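Local coordinates for macrodomain protein (Streptomyces coelicolor, PDB 5E3B), which probably removes ADP-ribose from modified substrates such as ADP-ribosylated thymidine in DNA, acting as a macrodomain hydrolase, at residues 30-35 and 58-63; 139-144 and 173-178. All coordinates share one frame; numbering follows the deposited sequence. Where two conformers were deposited one is given.

Interaction 1. Residues 30-35 and 58-63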
loop_
_atom_site.group_PDB
_atom_site.type_symbol
_atom_site.label_atom_id
_atom_site.label_comp_id
_atom_site.label_asym_id
_atom_site.label_seq_id
_atom_site.Cartn_x
_atom_site.Cartn_y
_atom_site.Cartn_z
ATOM N N ASP A 30 5.730 -4.463 -12.588
ATOM C CA ASP A 30 5.361 -3.108 -12.038
ATOM C C ASP A 30 3.946 -3.334 -11.428
ATOM O O ASP A 30 2.956 -3.641 -12.078
ATOM C CB ASP A 30 5.467 -1.932 -13.090
ATOM C CG ASP A 30 4.901 -0.572 -12.620
ATOM O OD1 ASP A 30 4.587 -0.298 -11.474
ATOM O OD2 ASP A 30 4.772 0.324 -13.475
ATOM N N ALA A 31 3.964 -3.229 -10.079
ATOM C CA ALA A 31 2.722 -3.328 -9.274
ATOM C C ALA A 31 1.651 -2.298 -9.657
ATOM O O ALA A 31 0.511 -2.507 -9.303
ATOM C CB ALA A 31 3.015 -3.203 -7.816
ATOM N N THR A 32 2.009 -1.231 -10.349
ATOM C CA THR A 32 1.007 -0.261 -10.838
ATOM C C THR A 32 0.299 -0.680 -12.035
ATOM O O THR A 32 -0.628 0.004 -12.483
ATOM C CB THR A 32 1.626 1.158 -11.003
ATOM O OG1 THR A 32 2.492 1.199 -12.149
ATOM C CG2 THR A 32 2.303 1.589 -9.746
ATOM N N ALA A 33 0.636 -1.836 -12.606
ATOM C CA ALA A 33 -0.090 -2.361 -13.696
ATOM C C ALA A 33 -0.506 -3.797 -13.545
ATOM O O ALA A 33 -0.124 -4.617 -14.350
ATOM C CB ALA A 33 0.730 -2.180 -14.967
ATOM N N PRO A 34 -1.311 -4.117 -12.546
ATOM C CA PRO A 34 -1.769 -5.527 -12.394
ATOM C C PRO A 34 -2.610 -5.938 -13.575
ATOM O O PRO A 34 -3.374 -5.096 -14.077
ATOM C CB PRO A 34 -2.629 -5.503 -11.109
ATOM C CG PRO A 34 -2.570 -4.140 -10.573
ATOM C CD PRO A 34 -1.936 -3.226 -11.558
ATOM N N SER A 35 -2.499 -7.200 -13.975
ATOM C CA SER A 35 -3.148 -7.674 -15.206
ATOM C C SER A 35 -4.169 -8.743 -14.900
ATOM O O SER A 35 -4.200 -9.808 -15.509
ATOM C CB SER A 35 -2.106 -8.229 -16.154
ATOM O OG SER A 35 -1.415 -9.284 -15.507
ATOM N N LEU A 58 7.323 7.165 -6.784
ATOM C CA LEU A 58 7.583 7.722 -8.123
ATOM C C LEU A 58 7.015 6.905 -9.246
ATOM O O LEU A 58 6.529 7.464 -10.289
ATOM C CB LEU A 58 9.056 8.007 -8.326
ATOM C CG LEU A 58 9.632 9.095 -7.442
ATOM C CD1 LEU A 58 11.063 9.275 -7.815
ATOM C CD2 LEU A 58 8.890 10.420 -7.403
ATOM N N ALA A 59 6.941 5.576 -9.040
ATOM C CA ALA A 59 6.326 4.687 -9.976
ATOM C C ALA A 59 4.803 4.966 -10.063
ATOM O O ALA A 59 4.207 5.018 -11.109
ATOM C CB ALA A 59 6.508 3.213 -9.643
ATOM N N VAL A 60 4.215 5.232 -8.887
ATOM C CA VAL A 60 2.784 5.606 -8.865
ATOM C C VAL A 60 2.537 6.924 -9.654
ATOM O O VAL A 60 1.640 6.930 -10.497
ATOM C CB VAL A 60 2.281 5.696 -7.392
ATOM C CG1 VAL A 60 0.872 6.220 -7.305
ATOM C CG2 VAL A 60 2.406 4.340 -6.763
ATOM N N SER A 61 3.357 7.910 -9.375
ATOM C CA SER A 61 3.175 9.239 -10.071
ATOM C C SER A 61 3.515 9.162 -11.557
ATOM O O SER A 61 2.958 9.933 -12.355
ATOM C CB SER A 61 3.880 10.324 -9.330
ATOM O OG SER A 61 3.323 10.580 -8.068
ATOM N N ARG A 62 4.362 8.211 -11.935
ATOM C CA ARG A 62 4.526 7.929 -13.372
ATOM C C ARG A 62 3.349 7.425 -14.052
ATOM O O ARG A 62 3.300 7.602 -15.308
ATOM C CB ARG A 62 5.726 7.085 -13.677
ATOM C CG ARG A 62 7.022 7.862 -13.493
ATOM C CD ARG A 62 8.213 7.038 -13.959
ATOM N NE ARG A 62 8.598 5.939 -13.042
ATOM C CZ ARG A 62 9.431 6.062 -11.987
ATOM N NH1 ARG A 62 9.996 7.229 -11.650
ATOM N NH2 ARG A 62 9.699 5.013 -11.251
ATOM N N ARG A 63 2.351 6.899 -13.348
ATOM C CA ARG A 63 1.159 6.439 -13.991
ATOM C C ARG A 63 -0.115 7.293 -13.793
ATOM O O ARG A 63 -0.956 7.417 -14.712
ATOM C CB ARG A 63 0.819 5.036 -13.529
ATOM C CG ARG A 63 -0.058 4.255 -14.431
ATOM C CD ARG A 63 -0.103 2.764 -14.120
ATOM N NE ARG A 63 1.098 2.029 -14.518
ATOM C CZ ARG A 63 1.474 1.654 -15.721
ATOM N NH1 ARG A 63 0.803 1.964 -16.817
ATOM N NH2 ARG A 63 2.649 1.031 -15.814
HETATM O O HOH W 1 4.619 3.225 -13.259
#

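Interaction 2. Residues 139-144 and 173-178. With NA (sodium ion), chain C.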
loop_
_atom_site.group_PDB
_atom_site.type_symbol
_atom_site.label_atom_id
_atom_site.label_comp_id
_atom_site.label_asym_id
_atom_site.label_seq_id
_atom_site.Cartn_x
_atom_site.Cartn_y
_atom_site.Cartn_z
ATOM N N SER A 139 -8.607 -7.781 -5.563
ATOM C CA SER A 139 -7.279 -8.351 -5.264
ATOM C C SER A 139 -6.306 -7.248 -4.892
ATOM O O SER A 139 -6.506 -6.068 -5.301
ATOM C CB SER A 139 -6.770 -9.088 -6.494
ATOM O OG SER A 139 -6.691 -8.284 -7.643
ATOM N N VAL A 140 -5.257 -7.602 -4.135
ATOM C CA VAL A 140 -4.310 -6.618 -3.603
ATOM C C VAL A 140 -2.924 -6.857 -4.219
ATOM O O VAL A 140 -2.551 -8.021 -4.430
ATOM C CB VAL A 140 -4.300 -6.632 -2.079
ATOM C CG1 VAL A 140 -3.221 -5.759 -1.554
ATOM C CG2 VAL A 140 -5.685 -6.182 -1.573
ATOM N N HIS A 141 -2.239 -5.776 -4.569
ATOM C CA HIS A 141 -0.991 -5.758 -5.369
ATOM C C HIS A 141 -0.035 -4.854 -4.663
ATOM O O HIS A 141 -0.309 -3.649 -4.426
ATOM C CB HIS A 141 -1.354 -5.272 -6.779
ATOM C CG HIS A 141 -2.338 -6.173 -7.435
ATOM N ND1 HIS A 141 -1.963 -7.293 -8.153
ATOM C CD2 HIS A 141 -3.687 -6.209 -7.380
ATOM C CE1 HIS A 141 -3.024 -7.921 -8.580
ATOM N NE2 HIS A 141 -4.094 -7.323 -8.083
ATOM N N LEU A 142 1.114 -5.442 -4.202
ATOM C CA LEU A 142 2.032 -4.727 -3.393
ATOM C C LEU A 142 3.464 -4.846 -3.922
ATOM O O LEU A 142 3.868 -5.904 -4.351
ATOM C CB LEU A 142 2.063 -5.186 -1.926
ATOM C CG LEU A 142 0.790 -5.237 -1.044
ATOM C CD1 LEU A 142 0.333 -6.629 -1.068
ATOM C CD2 LEU A 142 1.033 -4.684 0.354
ATOM N N PRO A 143 4.193 -3.757 -3.889
ATOM C CA PRO A 143 5.597 -3.923 -4.186
ATOM C C PRO A 143 6.297 -4.489 -2.965
ATOM O O PRO A 143 5.967 -4.258 -1.843
ATOM C CB PRO A 143 6.052 -2.503 -4.368
ATOM C CG PRO A 143 5.159 -1.690 -3.482
ATOM C CD PRO A 143 3.867 -2.347 -3.580
ATOM N N ARG A 144 7.327 -5.249 -3.323
ATOM C CA ARG A 144 8.137 -5.895 -2.388
ATOM C C ARG A 144 8.997 -4.816 -1.932
ATOM O O ARG A 144 9.477 -3.941 -2.751
ATOM C CB ARG A 144 8.934 -7.026 -3.137
ATOM C CG ARG A 144 9.932 -7.682 -2.297
ATOM C CD ARG A 144 10.820 -8.517 -3.205
ATOM N NE ARG A 144 10.159 -9.755 -3.538
ATOM C CZ ARG A 144 10.079 -10.815 -2.743
ATOM N NH1 ARG A 144 9.412 -11.863 -3.181
ATOM N NH2 ARG A 144 10.628 -10.856 -1.522
ATOM N N THR A 173 -0.723 -10.324 -4.621
ATOM C CA THR A 173 0.474 -10.481 -5.434
ATOM C C THR A 173 1.521 -9.469 -5.023
ATOM O O THR A 173 1.279 -8.275 -4.838
ATOM C CB THR A 173 0.123 -10.283 -6.909
ATOM O OG1 THR A 173 -0.978 -11.098 -7.348
ATOM C CG2 THR A 173 1.336 -10.413 -7.845
ATOM N N VAL A 174 2.778 -9.956 -4.826
ATOM C CA VAL A 174 3.916 -9.179 -4.396
ATOM C C VAL A 174 4.896 -9.059 -5.564
ATOM O O VAL A 174 5.275 -10.062 -6.166
ATOM C CB VAL A 174 4.627 -9.847 -3.191
ATOM C CG1 VAL A 174 5.970 -9.262 -2.824
ATOM C CG2 VAL A 174 3.689 -9.910 -2.000
ATOM N N TYR A 175 5.223 -7.810 -5.886
ATOM C CA TYR A 175 6.021 -7.515 -7.113
ATOM C C TYR A 175 7.435 -7.068 -6.781
ATOM O O TYR A 175 7.721 -6.246 -5.932
ATOM C CB TYR A 175 5.316 -6.355 -7.862
ATOM C CG TYR A 175 3.993 -6.657 -8.389
ATOM C CD1 TYR A 175 2.859 -6.675 -7.538
ATOM C CD2 TYR A 175 3.754 -6.926 -9.753
ATOM C CE1 TYR A 175 1.617 -6.978 -8.024
ATOM C CE2 TYR A 175 2.472 -7.218 -10.241
ATOM C CZ TYR A 175 1.376 -7.203 -9.365
ATOM O OH TYR A 175 0.133 -7.501 -9.893
ATOM N N ASP A 176 8.361 -7.685 -7.517
ATOM C CA ASP A 176 9.750 -7.192 -7.539
ATOM C C ASP A 176 10.029 -6.370 -8.817
ATOM O O ASP A 176 9.698 -6.753 -9.863
ATOM C CB ASP A 176 10.758 -8.353 -7.469
ATOM C CG ASP A 176 12.164 -7.963 -6.882
ATOM O OD1 ASP A 176 12.393 -6.825 -6.327
ATOM O OD2 ASP A 176 13.063 -8.871 -6.945
ATOM N N HIS A 177 10.675 -5.233 -8.572
ATOM C CA HIS A 177 11.092 -4.204 -9.601
ATOM C C HIS A 177 12.117 -3.206 -8.935
ATOM O O HIS A 177 12.153 -3.048 -7.693
ATOM C CB HIS A 177 9.898 -3.429 -10.091
ATOM C CG HIS A 177 10.047 -2.803 -11.468
ATOM N ND1 HIS A 177 10.801 -1.671 -11.700
ATOM C CD2 HIS A 177 9.405 -3.060 -12.645
ATOM C CE1 HIS A 177 10.726 -1.342 -12.984
ATOM N NE2 HIS A 177 9.862 -2.145 -13.577
ATOM N N GLY A 178 12.948 -2.557 -9.754
ATOM C CA GLY A 178 13.912 -1.612 -9.233
ATOM C C GLY A 178 13.302 -0.347 -8.707
ATOM O O GLY A 178 13.997 0.315 -7.972
HETATM NA NA NA C . 12.613 -10.978 -8.388
HETATM O O HOH W 2 -3.445 -10.404 -6.258
HETATM O O HOH W 3 9.721 -11.515 -8.255
#

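Interaction 1. Residues 30-35 and 58-63
Arg63 reaches from residues 58-63 across the turn 30-35, its guanidinium overlapping the methyl of Ala33 on one face and meeting Thr32 and Asp30 along its edge. Ala33 CB sits over the rim, 3.8 Å from Arg63 NH2, and alanine is small enough to let the flat group settle there. Within the guanidinium plane, Arg63 NE donates to Thr32 OG1 over 2.9 Å, nearly straight at 166°, while in the conformer described NH2 makes a salt bridge to Asp30 OD2 at 3.2 Å. That carboxylate is turned 45° from the guanidinium, and its OD2 is met from above the carboxylate plane. The reach depends on CG of Arg63 lying anti to its backbone N (chi1 -159°) and on a bend at chi3 that swings the head onto the turn. Asp30 serves both sides: OD1 accepts from Thr32 N at 3.0 Å, and a water donates to OD2 and to Ala59 O, tying the carboxylate to the helix backbone. Threonine suits position 32 because its two branches divide the work, the hydroxyl taking the arginine and CG2 packing 4.1 Å from Val60 CG2; Phe56 of the same helix also touches the buried Thr32. Ala33 N to Asp30 O closes a type I beta turn, and Thr32 N to Asp30 OD1 makes an Asx turn over the same residues, pinned to a helix by an arginine on the macrodomain surface.

Interaction 2. Residues 139-144 and 173-178
The rings of His141 and Tyr175 meet rim to rim, neither over the other's face, with planes 47° apart; Tyr175 CE1 lies at the histidine edge, and His141 ND1 and Leu142 O at the tyrosine edge. They project from neighbouring parallel strands, 139-143 and 172-176, inside the mixed sheet of the macrodomain's alpha/beta/alpha fold. ND1 of His141 and OH of Tyr175 are hydrogen-bonded at 2.7 Å. At the other ring nitrogen, NE2 donates to Ser139 OG over 2.8 Å, the hydroxyl somewhat tilted from the ring plane. Histidine suits this place because it can bond at both nitrogens, which fixes the rotation of the buried ring. Tyrosine suits its place because its long ring, with CG beside the backbone N (chi1 -65°), runs back along the sheet to bring the hydroxyl to a histidine two residues upstream in register. Thr173, paired with His141, points to the same face of the sheet as the two rings, and a water joins its OG1 to Val140 O. Backbone bonds alternate in parallel fashion, from Thr173 N-Val140 O to Arg144 N-Tyr175 O. Leu142 and Val174 turn to the opposite face, where Trp154 of helix 154-166 touches Val174. Val174 CG1 also lies over one face of the Arg144 guanidinium and 3.7 Å from Arg144 CB. At the strand end Asp176 OD2, in the conformer described, binds a sodium ion at 2.6 Å.

In the fold
Interaction 2 belongs to the central sheet, joining two of its parallel strands through regular backbone bonds and mostly buried side chains. Interaction 1 lies nearer the surface, where a loop following strand 25-28 meets helix 56-63; its hold comes from side-chain charge, a hydroxyl and a water, with no direct backbone pairing. Both include polar groups, but interaction 2 places a hydrogen-bonded histidine-tyrosine pair inside, whereas interaction 1 leaves its arginine exposed. The two touch directly: Ala31 CB packs 3.5 Å from Tyr175 CD1, and Pro34 CB lies 3.5 Å from His141 ND1. Loop 30-35 therefore sits between helix 56-63 and the sheet face carrying His141 and Tyr175.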